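Local coordinates for G protein coupled receptor (Arabidopsis thaliana, PDB 3T33), which binds a zinc ion in a lanthionine cyclase-like fold and may play a role in abscisic acid signalling, at residues T82-T87 with L108-A113; F92-V97 with E101-L106; N266-G271 with K280-V285. All coordinates share one frame; numbering follows the deposited sequence.

Contact 1 of 3, residues T82-T87 with L108-A113; sequences TGVLGT and LENVEA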
ATOM      1  N   THR A  82      -9.585   8.516   1.318  1.00 35.09           N
ATOM      2  CA  THR A  82     -10.518   8.691   2.428  1.00 35.16           C
ATOM      3  C   THR A  82     -11.995   8.537   2.037  1.00 34.37           C
ATOM      4  O   THR A  82     -12.861   8.448   2.889  1.00 33.65           O
ATOM      5  CB  THR A  82     -10.293  10.025   3.205  1.00 36.11           C
ATOM      6  OG1 THR A  82     -10.186  11.138   2.290  1.00 36.28           O
ATOM      7  CG2 THR A  82      -9.035   9.949   4.015  1.00 36.18           C
ATOM      8  N   GLY A  83     -12.292   8.496   0.759  1.00 34.23           N
ATOM      9  CA  GLY A  83     -13.692   8.531   0.350  1.00 33.17           C
ATOM     10  C   GLY A  83     -14.270   7.168   0.040  1.00 34.14           C
ATOM     11  O   GLY A  83     -13.745   6.092   0.487  1.00 34.80           O
ATOM     12  N   VAL A  84     -15.299   7.178  -0.786  1.00 31.93           N
ATOM     13  CA  VAL A  84     -16.137   6.030  -0.907  1.00 31.82           C
ATOM     14  C   VAL A  84     -15.517   4.967  -1.817  1.00 30.97           C
ATOM     15  O   VAL A  84     -15.842   3.796  -1.725  1.00 30.65           O
ATOM     16  CB  VAL A  84     -17.579   6.461  -1.327  1.00 32.96           C
ATOM     17  CG1 VAL A  84     -18.396   5.251  -1.774  1.00 30.03           C
ATOM     18  CG2 VAL A  84     -18.243   7.179  -0.156  1.00 32.46           C
ATOM     19  N   LEU A  85     -14.586   5.386  -2.661  1.00 28.78           N
ATOM     20  CA  LEU A  85     -13.872   4.448  -3.475  1.00 28.66           C
ATOM     21  C   LEU A  85     -13.032   3.465  -2.605  1.00 27.10           C
ATOM     22  O   LEU A  85     -12.863   2.312  -2.985  1.00 27.80           O
ATOM     23  CB  LEU A  85     -12.985   5.161  -4.524  1.00 28.18           C
ATOM     24  CG  LEU A  85     -12.655   4.187  -5.671  1.00 28.07           C
ATOM     25  CD1 LEU A  85     -13.860   3.888  -6.653  1.00 26.83           C
ATOM     26  CD2 LEU A  85     -11.438   4.614  -6.468  1.00 26.73           C
ATOM     27  N   GLY A  86     -12.526   3.936  -1.470  1.00 25.47           N
ATOM     28  CA  GLY A  86     -11.900   3.065  -0.458  1.00 26.16           C
ATOM     29  C   GLY A  86     -12.805   1.904  -0.099  1.00 25.98           C
ATOM     30  O   GLY A  86     -12.377   0.764  -0.015  1.00 27.52           O
ATOM     31  N   THR A  87     -14.086   2.170   0.012  1.00 26.03           N
ATOM     32  CA  THR A  87     -15.047   1.130   0.341  1.00 26.28           C
ATOM     33  C   THR A  87     -15.251   0.191  -0.818  1.00 27.19           C
ATOM     34  O   THR A  87     -15.219  -1.036  -0.613  1.00 28.26           O
ATOM     35  CB  THR A  87     -16.387   1.777   0.780  1.00 26.73           C
ATOM     36  OG1 THR A  87     -16.135   2.535   1.976  1.00 24.97           O
ATOM     37  CG2 THR A  87     -17.438   0.747   1.031  1.00 25.71           C
ATOM     38  N   LEU A 108     -19.398  -2.036  -7.646  1.00 33.44           N
ATOM     39  CA  LEU A 108     -19.790  -1.252  -8.813  1.00 34.85           C
ATOM     40  C   LEU A 108     -20.809  -0.176  -8.539  1.00 35.66           C
ATOM     41  O   LEU A 108     -20.779   0.872  -9.185  1.00 35.73           O
ATOM     42  CB  LEU A 108     -20.289  -2.150  -9.936  1.00 34.00           C
ATOM     43  CG  LEU A 108     -19.097  -2.794 -10.630  1.00 33.57           C
ATOM     44  CD1 LEU A 108     -19.593  -3.911 -11.497  1.00 32.37           C
ATOM     45  CD2 LEU A 108     -18.313  -1.793 -11.431  1.00 34.10           C
ATOM     46  N   GLU A 109     -21.700  -0.430  -7.591  1.00 35.79           N
ATOM     47  CA  GLU A 109     -22.615   0.613  -7.191  1.00 38.24           C
ATOM     48  C   GLU A 109     -21.861   1.748  -6.514  1.00 37.29           C
ATOM     49  O   GLU A 109     -22.180   2.915  -6.756  1.00 35.39           O
ATOM     50  CB  GLU A 109     -23.704   0.108  -6.245  1.00 39.07           C
ATOM     51  CG  GLU A 109     -24.425  -1.067  -6.736  1.00 44.31           C
ATOM     52  CD  GLU A 109     -25.711  -1.307  -5.969  1.00 53.78           C
ATOM     53  OE1 GLU A 109     -25.987  -0.610  -4.941  1.00 52.33           O
ATOM     54  OE2 GLU A 109     -26.464  -2.195  -6.449  1.00 58.09           O
ATOM     55  N   ASN A 110     -20.890   1.411  -5.649  1.00 36.96           N
ATOM     56  CA  ASN A 110     -20.081   2.460  -5.017  1.00 37.54           C
ATOM     57  C   ASN A 110     -19.282   3.269  -6.044  1.00 37.24           C
ATOM     58  O   ASN A 110     -19.129   4.479  -5.872  1.00 36.49           O
ATOM     59  CB  ASN A 110     -19.093   1.867  -4.036  1.00 39.09           C
ATOM     60  CG  ASN A 110     -19.758   1.287  -2.784  1.00 41.98           C
ATOM     61  OD1 ASN A 110     -19.070   1.019  -1.813  1.00 45.31           O
ATOM     62  ND2 ASN A 110     -21.071   1.112  -2.796  1.00 40.20           N
ATOM     63  N   VAL A 111     -18.758   2.583  -7.080  1.00 36.58           N
ATOM     64  CA  VAL A 111     -17.885   3.194  -8.107  1.00 35.96           C
ATOM     65  C   VAL A 111     -18.702   4.238  -8.887  1.00 37.02           C
ATOM     66  O   VAL A 111     -18.314   5.426  -8.982  1.00 36.47           O
ATOM     67  CB  VAL A 111     -17.278   2.146  -9.073  1.00 35.19           C
ATOM     68  CG1 VAL A 111     -16.418   2.795 -10.120  1.00 34.45           C
ATOM     69  CG2 VAL A 111     -16.373   1.155  -8.305  1.00 32.66           C
ATOM     70  N   GLU A 112     -19.844   3.777  -9.406  1.00 37.12           N
ATOM     71  CA  GLU A 112     -20.801   4.622 -10.097  1.00 37.70           C
ATOM     72  C   GLU A 112     -21.142   5.888  -9.314  1.00 36.68           C
ATOM     73  O   GLU A 112     -21.071   6.982  -9.881  1.00 36.65           O
ATOM     74  CB  GLU A 112     -22.043   3.815 -10.419  1.00 38.37           C
ATOM     75  CG  GLU A 112     -23.245   4.621 -10.875  1.00 45.97           C
ATOM     76  CD  GLU A 112     -24.247   3.683 -11.537  1.00 57.39           C
ATOM     77  OE1 GLU A 112     -25.171   3.167 -10.819  1.00 60.77           O
ATOM     78  OE2 GLU A 112     -24.055   3.397 -12.758  1.00 58.71           O
ATOM     79  N   ALA A 113     -21.495   5.766  -8.032  1.00 35.26           N
ATOM     80  CA  ALA A 113     -21.657   6.970  -7.193  1.00 35.84           C
ATOM     81  C   ALA A 113     -20.393   7.839  -7.103  1.00 36.24           C
ATOM     82  O   ALA A 113     -20.474   9.051  -6.991  1.00 37.75           O
ATOM     83  CB  ALA A 113     -22.155   6.639  -5.811  1.00 33.51           C
TER
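Asn110 lies across two side chains of the segment 82-87, meeting both Val84 and Thr87 at about a right angle. Its CB rests against CG1 of Val84 at 4.1 Å, while its OD1 comes to 3.3 Å from CG2 of Thr87. It is the methyl of Thr87 that faces the amide: with CG2 set anti to the backbone N and OG1 placed beside that N (chi1 -63°), the hydroxyl is turned to another partner, a hydrogen bond to Thr67 OG1 on helix 45-69. The amide oxygen of Asn110 is buried here with no hydrogen-bonding partner in the model. The segment 82-87 leads into helix 84-98 and 108-113 lies within helix 101-118, consecutive helices of the all-helical LanC-like fold. Further round the interface Leu85 and Val111 cross obliquely, one branch of each making the contact, Leu85 CD1 to Val111 CG2 at 4.1 Å. The CA atoms of this pair are 6.3 Å apart. Leu136 of helix 130-144 touches both side chains, and Trp68 of helix 45-69 packs on Asn110.

Contact 2 of 3, residues F92-V97 with E101-L106; sequences FKSYQV and EDDLKL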
ATOM      1  N   PHE A  92     -14.163  -4.946  -3.513  1.00 31.94           N
ATOM      2  CA  PHE A  92     -13.427  -5.659  -4.566  1.00 32.12           C
ATOM      3  C   PHE A  92     -12.409  -6.727  -4.000  1.00 32.70           C
ATOM      4  O   PHE A  92     -12.369  -7.855  -4.461  1.00 33.54           O
ATOM      5  CB  PHE A  92     -12.720  -4.669  -5.514  1.00 31.14           C
ATOM      6  CG  PHE A  92     -12.126  -5.336  -6.720  1.00 31.34           C
ATOM      7  CD1 PHE A  92     -12.941  -5.886  -7.693  1.00 31.06           C
ATOM      8  CD2 PHE A  92     -10.761  -5.461  -6.863  1.00 32.53           C
ATOM      9  CE1 PHE A  92     -12.402  -6.569  -8.795  1.00 28.92           C
ATOM     10  CE2 PHE A  92     -10.211  -6.156  -7.970  1.00 33.55           C
ATOM     11  CZ  PHE A  92     -11.062  -6.689  -8.943  1.00 29.71           C
ATOM     12  N   LYS A  93     -11.588  -6.347  -3.036  1.00 32.23           N
ATOM     13  CA  LYS A  93     -10.641  -7.262  -2.421  1.00 33.12           C
ATOM     14  C   LYS A  93     -11.394  -8.451  -1.776  1.00 33.82           C
ATOM     15  O   LYS A  93     -10.955  -9.614  -1.820  1.00 35.64           O
ATOM     16  CB  LYS A  93      -9.904  -6.502  -1.330  1.00 31.81           C
ATOM     17  CG  LYS A  93      -9.040  -7.374  -0.489  1.00 33.81           C
ATOM     18  CD  LYS A  93      -7.573  -7.355  -0.936  1.00 37.30           C
ATOM     19  CE  LYS A  93      -7.229  -8.520  -1.682  1.00 36.74           C
ATOM     20  NZ  LYS A  93      -5.887  -8.332  -2.330  1.00 40.22           N
ATOM     21  N   SER A  94     -12.537  -8.162  -1.198  1.00 33.69           N
ATOM     22  CA  SER A  94     -13.348  -9.191  -0.587  1.00 33.90           C
ATOM     23  C   SER A  94     -13.941 -10.110  -1.620  1.00 33.82           C
ATOM     24  O   SER A  94     -14.052 -11.320  -1.426  1.00 32.38           O
ATOM     25  CB  SER A  94     -14.474  -8.543   0.181  1.00 33.90           C
ATOM     26  OG  SER A  94     -15.215  -9.548   0.825  1.00 35.33           O
ATOM     27  N   TYR A  95     -14.375  -9.537  -2.715  1.00 33.67           N
ATOM     28  CA  TYR A  95     -14.791 -10.379  -3.788  1.00 34.59           C
ATOM     29  C   TYR A  95     -13.600 -11.268  -4.253  1.00 36.39           C
ATOM     30  O   TYR A  95     -13.787 -12.441  -4.539  1.00 36.51           O
ATOM     31  CB  TYR A  95     -15.352  -9.516  -4.952  1.00 34.36           C
ATOM     32  CG  TYR A  95     -15.368 -10.247  -6.241  1.00 36.31           C
ATOM     33  CD1 TYR A  95     -16.261 -11.317  -6.455  1.00 40.28           C
ATOM     34  CD2 TYR A  95     -14.432  -9.951  -7.218  1.00 38.40           C
ATOM     35  CE1 TYR A  95     -16.218 -12.061  -7.660  1.00 42.40           C
ATOM     36  CE2 TYR A  95     -14.378 -10.645  -8.391  1.00 41.43           C
ATOM     37  CZ  TYR A  95     -15.278 -11.696  -8.619  1.00 44.00           C
ATOM     38  OH  TYR A  95     -15.197 -12.376  -9.814  1.00 45.87           O
ATOM     39  N   GLN A  96     -12.402 -10.702  -4.378  1.00 37.12           N
ATOM     40  CA  GLN A  96     -11.268 -11.447  -4.932  1.00 38.82           C
ATOM     41  C   GLN A  96     -10.967 -12.665  -4.042  1.00 38.54           C
ATOM     42  O   GLN A  96     -10.474 -13.695  -4.533  1.00 38.17           O
ATOM     43  CB  GLN A  96     -10.014 -10.571  -4.943  1.00 39.41           C
ATOM     44  CG  GLN A  96      -9.778  -9.671  -6.153  1.00 44.38           C
ATOM     45  CD  GLN A  96      -8.306  -9.071  -6.123  1.00 54.94           C
ATOM     46  OE1 GLN A  96      -7.843  -8.533  -5.081  1.00 57.66           O
ATOM     47  NE2 GLN A  96      -7.573  -9.191  -7.255  1.00 54.68           N
ATOM     48  N   VAL A  97     -11.228 -12.502  -2.733  1.00 37.44           N
ATOM     49  CA  VAL A  97     -10.916 -13.506  -1.735  1.00 37.40           C
ATOM     50  C   VAL A  97     -12.075 -14.524  -1.610  1.00 37.98           C
ATOM     51  O   VAL A  97     -11.820 -15.713  -1.557  1.00 36.31           O
ATOM     52  CB  VAL A  97     -10.611 -12.878  -0.340  1.00 37.58           C
ATOM     53  CG1 VAL A  97     -10.380 -13.953   0.707  1.00 39.14           C
ATOM     54  CG2 VAL A  97      -9.375 -12.042  -0.390  1.00 36.30           C
ATOM     55  N   GLU A 101     -20.297 -12.569  -5.228  1.00 44.73           N
ATOM     56  CA  GLU A 101     -20.650 -11.671  -6.336  1.00 45.60           C
ATOM     57  C   GLU A 101     -21.434 -10.499  -5.812  1.00 44.79           C
ATOM     58  O   GLU A 101     -21.483  -9.465  -6.466  1.00 45.67           O
ATOM     59  CB  GLU A 101     -21.406 -12.347  -7.511  1.00 46.91           C
ATOM     60  CG  GLU A 101     -20.865 -13.759  -8.011  1.00 53.37           C
ATOM     61  CD  GLU A 101     -19.705 -13.750  -9.077  1.00 62.95           C
ATOM     62  OE1 GLU A 101     -19.578 -12.775  -9.891  1.00 64.70           O
ATOM     63  OE2 GLU A 101     -18.938 -14.773  -9.113  1.00 64.29           O
ATOM     64  N   ASP A 102     -22.015 -10.607  -4.624  1.00 43.35           N
ATOM     65  CA  ASP A 102     -22.673  -9.426  -4.057  1.00 43.47           C
ATOM     66  C   ASP A 102     -21.661  -8.335  -3.670  1.00 41.84           C
ATOM     67  O   ASP A 102     -22.004  -7.133  -3.657  1.00 40.18           O
ATOM     68  CB  ASP A 102     -23.565  -9.775  -2.855  1.00 44.66           C
ATOM     69  CG  ASP A 102     -24.802 -10.621  -3.248  1.00 50.34           C
ATOM     70  OD1 ASP A 102     -25.200 -10.676  -4.461  1.00 55.14           O
ATOM     71  OD2 ASP A 102     -25.381 -11.261  -2.325  1.00 57.51           O
ATOM     72  N   ASP A 103     -20.447  -8.773  -3.306  1.00 39.58           N
ATOM     73  CA  ASP A 103     -19.345  -7.852  -2.991  1.00 39.72           C
ATOM     74  C   ASP A 103     -18.995  -7.055  -4.288  1.00 38.15           C
ATOM     75  O   ASP A 103     -18.784  -5.875  -4.229  1.00 36.93           O
ATOM     76  CB  ASP A 103     -18.087  -8.577  -2.456  1.00 38.71           C
ATOM     77  CG  ASP A 103     -18.146  -8.888  -0.938  1.00 43.70           C
ATOM     78  OD1 ASP A 103     -18.973  -8.320  -0.195  1.00 47.51           O
ATOM     79  OD2 ASP A 103     -17.333  -9.729  -0.469  1.00 48.11           O
ATOM     80  N   LEU A 104     -18.897  -7.744  -5.422  1.00 37.74           N
ATOM     81  CA  LEU A 104     -18.564  -7.111  -6.693  1.00 37.38           C
ATOM     82  C   LEU A 104     -19.649  -6.136  -7.152  1.00 37.76           C
ATOM     83  O   LEU A 104     -19.348  -5.037  -7.590  1.00 39.28           O
ATOM     84  CB  LEU A 104     -18.340  -8.177  -7.735  1.00 36.97           C
ATOM     85  CG  LEU A 104     -18.000  -7.776  -9.178  1.00 36.77           C
ATOM     86  CD1 LEU A 104     -16.654  -7.022  -9.216  1.00 35.53           C
ATOM     87  CD2 LEU A 104     -17.929  -9.020  -9.994  1.00 32.84           C
ATOM     88  N   LYS A 105     -20.915  -6.523  -7.009  1.00 38.02           N
ATOM     89  CA  LYS A 105     -22.030  -5.654  -7.380  1.00 37.31           C
ATOM     90  C   LYS A 105     -22.023  -4.426  -6.526  1.00 35.43           C
ATOM     91  O   LYS A 105     -22.231  -3.333  -7.009  1.00 34.82           O
ATOM     92  CB  LYS A 105     -23.393  -6.385  -7.277  1.00 37.85           C
ATOM     93  CG  LYS A 105     -23.817  -6.976  -8.618  1.00 43.03           C
ATOM     94  CD  LYS A 105     -24.660  -8.234  -8.479  1.00 51.24           C
ATOM     95  CE  LYS A 105     -24.383  -9.194  -9.639  1.00 54.77           C
ATOM     96  NZ  LYS A 105     -24.215 -10.650  -9.166  1.00 61.36           N
ATOM     97  N   LEU A 106     -21.815  -4.598  -5.240  1.00 33.83           N
ATOM     98  CA  LEU A 106     -21.937  -3.460  -4.378  1.00 33.19           C
ATOM     99  C   LEU A 106     -20.790  -2.504  -4.751  1.00 32.89           C
ATOM    100  O   LEU A 106     -20.992  -1.273  -4.829  1.00 31.49           O
ATOM    101  CB  LEU A 106     -21.851  -3.875  -2.913  1.00 34.30           C
ATOM    102  CG  LEU A 106     -22.157  -2.688  -1.994  1.00 35.82           C
ATOM    103  CD1 LEU A 106     -23.548  -2.115  -2.394  1.00 35.79           C
ATOM    104  CD2 LEU A 106     -22.116  -3.083  -0.512  1.00 36.46           C
TER
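Ser94 and Asp103 face each other across an antiparallel helical hairpin within the all-helical LanC-like fold, in which helix 84-98 turns back through a short connection into helix 101-118. The segment axes approach to 7.9 Å. Their N-to-C directions are 157° apart.

The polar link is a single hydrogen bond between side chains. Ser94 OG donates to Asp103 OD2, and the modelled separation of 2.5 Å is so short that it is doubtful as an exact measure. The other carboxylate oxygen, OD1, forms a salt bridge with Lys60 of helix 45-69, which ties the hairpin to a third helix and probably helps to keep the buried carboxylate ionised.

The apolar part centres on Leu104. Its CB sits over one face of the Tyr95 ring in a CH-pi contact, 4.1 Å from the ring centroid and displaced toward the rim. The two side chains run side by side in the same direction, each with CG anti to the backbone N, and this carries the leucine branches along the ring: Leu104 CD2 reaches Tyr95 CZ at 4.0 Å. CD1 of Leu104 touches both rings, 4.2 Å from Tyr95 CD2 and at the edge of the Phe92 ring, near its plane. Leu136 and Val139 of helix 130-144 touch Phe92, while Ala140 and Leu144 of the same helix touch Leu104.

A looser contact of charge with ring comes from Glu101 near the beginning of the second helix. Its chain bends at chi2 and brings the carboxylate obliquely up to Tyr95, the two planes 68° apart, with Glu101 OE1 4.1 Å from Tyr95 CE1.

Contact 3 of 3, residues N266-G271 with K280-V285; sequences NRFPSG and KSDRLV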
ATOM      1  N   ASN A 266      22.529   7.017   2.544  1.00 51.95           N
ATOM      2  CA  ASN A 266      22.299   8.304   3.181  1.00 51.97           C
ATOM      3  C   ASN A 266      21.182   8.324   4.201  1.00 52.40           C
ATOM      4  O   ASN A 266      20.693   9.394   4.586  1.00 52.83           O
ATOM      5  CB  ASN A 266      22.049   9.362   2.121  1.00 52.36           C
ATOM      6  CG  ASN A 266      23.328   9.957   1.603  1.00 51.06           C
ATOM      7  OD1 ASN A 266      24.010  10.623   2.357  1.00 54.47           O
ATOM      8  ND2 ASN A 266      23.672   9.705   0.326  1.00 47.37           N
ATOM      9  N   ARG A 267      20.808   7.136   4.647  1.00 52.55           N
ATOM     10  CA  ARG A 267      19.785   6.943   5.674  1.00 53.54           C
ATOM     11  C   ARG A 267      20.332   7.264   7.072  1.00 53.96           C
ATOM     12  O   ARG A 267      21.540   7.466   7.248  1.00 53.19           O
ATOM     13  CB  ARG A 267      19.239   5.495   5.599  1.00 53.89           C
ATOM     14  CG  ARG A 267      20.285   4.456   5.921  1.00 54.15           C
ATOM     15  CD  ARG A 267      19.960   3.012   5.492  1.00 55.75           C
ATOM     16  NE  ARG A 267      20.897   2.148   6.204  1.00 58.08           N
ATOM     17  CZ  ARG A 267      21.213   0.890   5.917  1.00 58.10           C
ATOM     18  NH1 ARG A 267      20.678   0.258   4.895  1.00 58.16           N
ATOM     19  NH2 ARG A 267      22.101   0.266   6.675  1.00 57.02           N
ATOM     20  N   PHE A 268      19.441   7.323   8.062  1.00 53.74           N
ATOM     21  CA  PHE A 268      19.853   7.558   9.424  1.00 54.32           C
ATOM     22  C   PHE A 268      20.819   6.487  10.014  1.00 55.07           C
ATOM     23  O   PHE A 268      20.857   5.320   9.559  1.00 55.32           O
ATOM     24  CB  PHE A 268      18.617   7.752  10.319  1.00 54.46           C
ATOM     25  CG  PHE A 268      17.837   9.009  10.021  1.00 55.35           C
ATOM     26  CD1 PHE A 268      18.452  10.277  10.112  1.00 56.70           C
ATOM     27  CD2 PHE A 268      16.481   8.934   9.637  1.00 54.73           C
ATOM     28  CE1 PHE A 268      17.730  11.448   9.836  1.00 57.33           C
ATOM     29  CE2 PHE A 268      15.746  10.083   9.343  1.00 55.83           C
ATOM     30  CZ  PHE A 268      16.373  11.357   9.440  1.00 58.79           C
ATOM     31  N   PRO A 269      21.640   6.887  11.014  1.00 55.45           N
ATOM     32  CA  PRO A 269      22.388   5.884  11.779  1.00 54.61           C
ATOM     33  C   PRO A 269      21.482   4.737  12.330  1.00 53.17           C
ATOM     34  O   PRO A 269      21.944   3.599  12.469  1.00 53.38           O
ATOM     35  CB  PRO A 269      23.018   6.703  12.930  1.00 55.51           C
ATOM     36  CG  PRO A 269      22.398   8.169  12.834  1.00 55.55           C
ATOM     37  CD  PRO A 269      22.063   8.270  11.346  1.00 56.06           C
ATOM     38  N   SER A 270      20.222   5.030  12.642  1.00 51.07           N
ATOM     39  CA  SER A 270      19.258   3.982  13.050  1.00 48.93           C
ATOM     40  C   SER A 270      18.791   3.031  11.911  1.00 47.76           C
ATOM     41  O   SER A 270      18.190   1.978  12.195  1.00 47.44           O
ATOM     42  CB  SER A 270      18.030   4.616  13.694  1.00 48.94           C
ATOM     43  OG  SER A 270      17.224   5.171  12.677  1.00 48.56           O
ATOM     44  N   GLY A 271      19.044   3.398  10.646  1.00 45.76           N
ATOM     45  CA  GLY A 271      18.636   2.588   9.494  1.00 43.90           C
ATOM     46  C   GLY A 271      17.291   3.057   8.893  1.00 43.52           C
ATOM     47  O   GLY A 271      16.936   2.676   7.777  1.00 42.71           O
ATOM     48  N   LYS A 280      16.620  16.648   9.883  1.00 66.88           N
ATOM     49  CA  LYS A 280      17.497  16.366  11.019  1.00 66.99           C
ATOM     50  C   LYS A 280      16.816  15.481  12.068  1.00 65.63           C
ATOM     51  O   LYS A 280      17.337  15.301  13.189  1.00 66.19           O
ATOM     52  CB  LYS A 280      18.039  17.667  11.652  1.00 67.67           C
ATOM     53  CG  LYS A 280      19.148  18.373  10.817  1.00 71.11           C
ATOM     54  CD  LYS A 280      20.452  18.583  11.625  1.00 74.14           C
ATOM     55  CE  LYS A 280      21.516  19.353  10.831  1.00 75.02           C
ATOM     56  NZ  LYS A 280      21.657  20.762  11.343  1.00 75.07           N
ATOM     57  N   SER A 281      15.663  14.936  11.700  1.00 62.26           N
ATOM     58  CA  SER A 281      14.847  14.254  12.659  1.00 59.53           C
ATOM     59  C   SER A 281      14.375  12.871  12.174  1.00 57.47           C
ATOM     60  O   SER A 281      13.710  12.726  11.143  1.00 55.70           O
ATOM     61  CB  SER A 281      13.663  15.124  13.050  1.00 59.81           C
ATOM     62  OG  SER A 281      12.879  14.469  14.039  1.00 59.18           O
ATOM     63  N   ASP A 282      14.757  11.879  12.963  1.00 55.36           N
ATOM     64  CA  ASP A 282      14.444  10.476  12.755  1.00 53.29           C
ATOM     65  C   ASP A 282      13.222  10.203  13.612  1.00 51.19           C
ATOM     66  O   ASP A 282      13.349   9.899  14.762  1.00 50.77           O
ATOM     67  CB  ASP A 282      15.622   9.631  13.253  1.00 53.01           C
ATOM     68  CG  ASP A 282      15.497   8.158  12.888  1.00 53.30           C
ATOM     69  OD1 ASP A 282      14.405   7.684  12.509  1.00 52.51           O
ATOM     70  OD2 ASP A 282      16.514   7.459  12.990  1.00 55.76           O
ATOM     71  N   ARG A 283      12.038  10.330  13.022  1.00 50.07           N
ATOM     72  CA  ARG A 283      10.804  10.176  13.780  1.00 49.25           C
ATOM     73  C   ARG A 283       9.741   9.345  13.067  1.00 47.54           C
ATOM     74  O   ARG A 283       9.056   8.538  13.697  1.00 46.82           O
ATOM     75  CB  ARG A 283      10.230  11.548  14.143  1.00 49.51           C
ATOM     76  CG  ARG A 283      10.148  12.516  12.974  1.00 53.10           C
ATOM     77  CD  ARG A 283       9.832  13.926  13.445  1.00 56.81           C
ATOM     78  NE  ARG A 283       8.729  14.520  12.695  1.00 58.36           N
ATOM     79  CZ  ARG A 283       7.500  14.679  13.175  1.00 58.64           C
ATOM     80  NH1 ARG A 283       7.213  14.291  14.409  1.00 58.74           N
ATOM     81  NH2 ARG A 283       6.558  15.229  12.421  1.00 58.64           N
ATOM     82  N   LEU A 284       9.592   9.541  11.760  1.00 45.14           N
ATOM     83  CA  LEU A 284       8.511   8.861  11.029  1.00 43.81           C
ATOM     84  C   LEU A 284       8.859   7.468  10.464  1.00 41.62           C
ATOM     85  O   LEU A 284       9.835   7.303   9.728  1.00 41.91           O
ATOM     86  CB  LEU A 284       7.942   9.781   9.926  1.00 43.29           C
ATOM     87  CG  LEU A 284       7.394  11.137  10.446  1.00 44.13           C
ATOM     88  CD1 LEU A 284       6.836  11.986   9.336  1.00 40.21           C
ATOM     89  CD2 LEU A 284       6.376  11.045  11.635  1.00 43.33           C
ATOM     90  N   VAL A 285       8.049   6.473  10.820  1.00 39.57           N
ATOM     91  CA  VAL A 285       8.235   5.084  10.307  1.00 36.60           C
ATOM     92  C   VAL A 285       6.900   4.664   9.694  1.00 36.27           C
ATOM     93  O   VAL A 285       6.126   3.934  10.308  1.00 36.48           O
ATOM     94  CB  VAL A 285       8.681   4.126  11.444  1.00 36.70           C
ATOM     95  CG1 VAL A 285       8.928   2.690  10.917  1.00 32.05           C
ATOM     96  CG2 VAL A 285       9.930   4.671  12.150  1.00 33.20           C
TER
HETATM   97  O   HOH W   1      19.258   7.677  13.875  1.00 52.69           O
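Phe268 to Gly271 form a type I beta turn, closed by the hydrogen bond from Gly271 N to Phe268 O, and the irregular segment 280-285 passes beside it with the CA atoms of Phe268 and Asp282 7.0 Å apart. Both pieces belong to the long loop between helices 250-265 and 291-305 of the LanC-like fold, so the contact folds this loop back on itself at the protein surface.

The side chains of Phe268 and Asp282 run in opposite senses past one another, the carboxylate lying almost flat on the ring, 16° from its plane. Asp282 CB lies over one face in a CH-pi contact, 3.9 Å from the ring centroid and shifted toward the rim. At the far end of the phenyl group, the backbone carbonyl of Ser281 approaches obliquely, its O 3.4 Å from Phe268 CZ.

The carboxylate also meets the third residue of the turn. Ser270 OG, held between its own backbone N and carbonyl carbon (chi1 76°), donates a hydrogen bond to Asp282 OD2, whose modelled length of 2.4 Å is too short to be taken as exact. The same serine oxygen accepts a weak hydrogen bond from Asn272 N, just beyond the turn. On the Asp282 side, OD1 forms a salt bridge with Arg324 of helix 308-324, which joins the loop to the helical body and would favour a charged carboxylate. A water completes the link between turn and aspartate: it accepts a hydrogen bond from Ser270 N at 3.1 Å and donates one to Asp282 OD2 at 2.9 Å.

Overall arrangement
Contacts 1 and 2 are two stations along one helical hairpin. Both join helix 84-98 to helix 101-118, and contact 2, close to the connection, is nested within the span of chain closed by contact 1. Their centres are 13 Å apart, and helices 45-69 and 130-144 pack against both. Contact 3 follows later in the sequence, in the loop between helices 250-265 and 291-305, on the opposite side of the chain's centre; its centre lies 37 Å from that of contact 1 and 40 Å from that of contact 2. All three belong to the LanC-like fold but lie away from the zinc site of Cys288, Cys333 and His334, and so concern the helical framework and a surface loop.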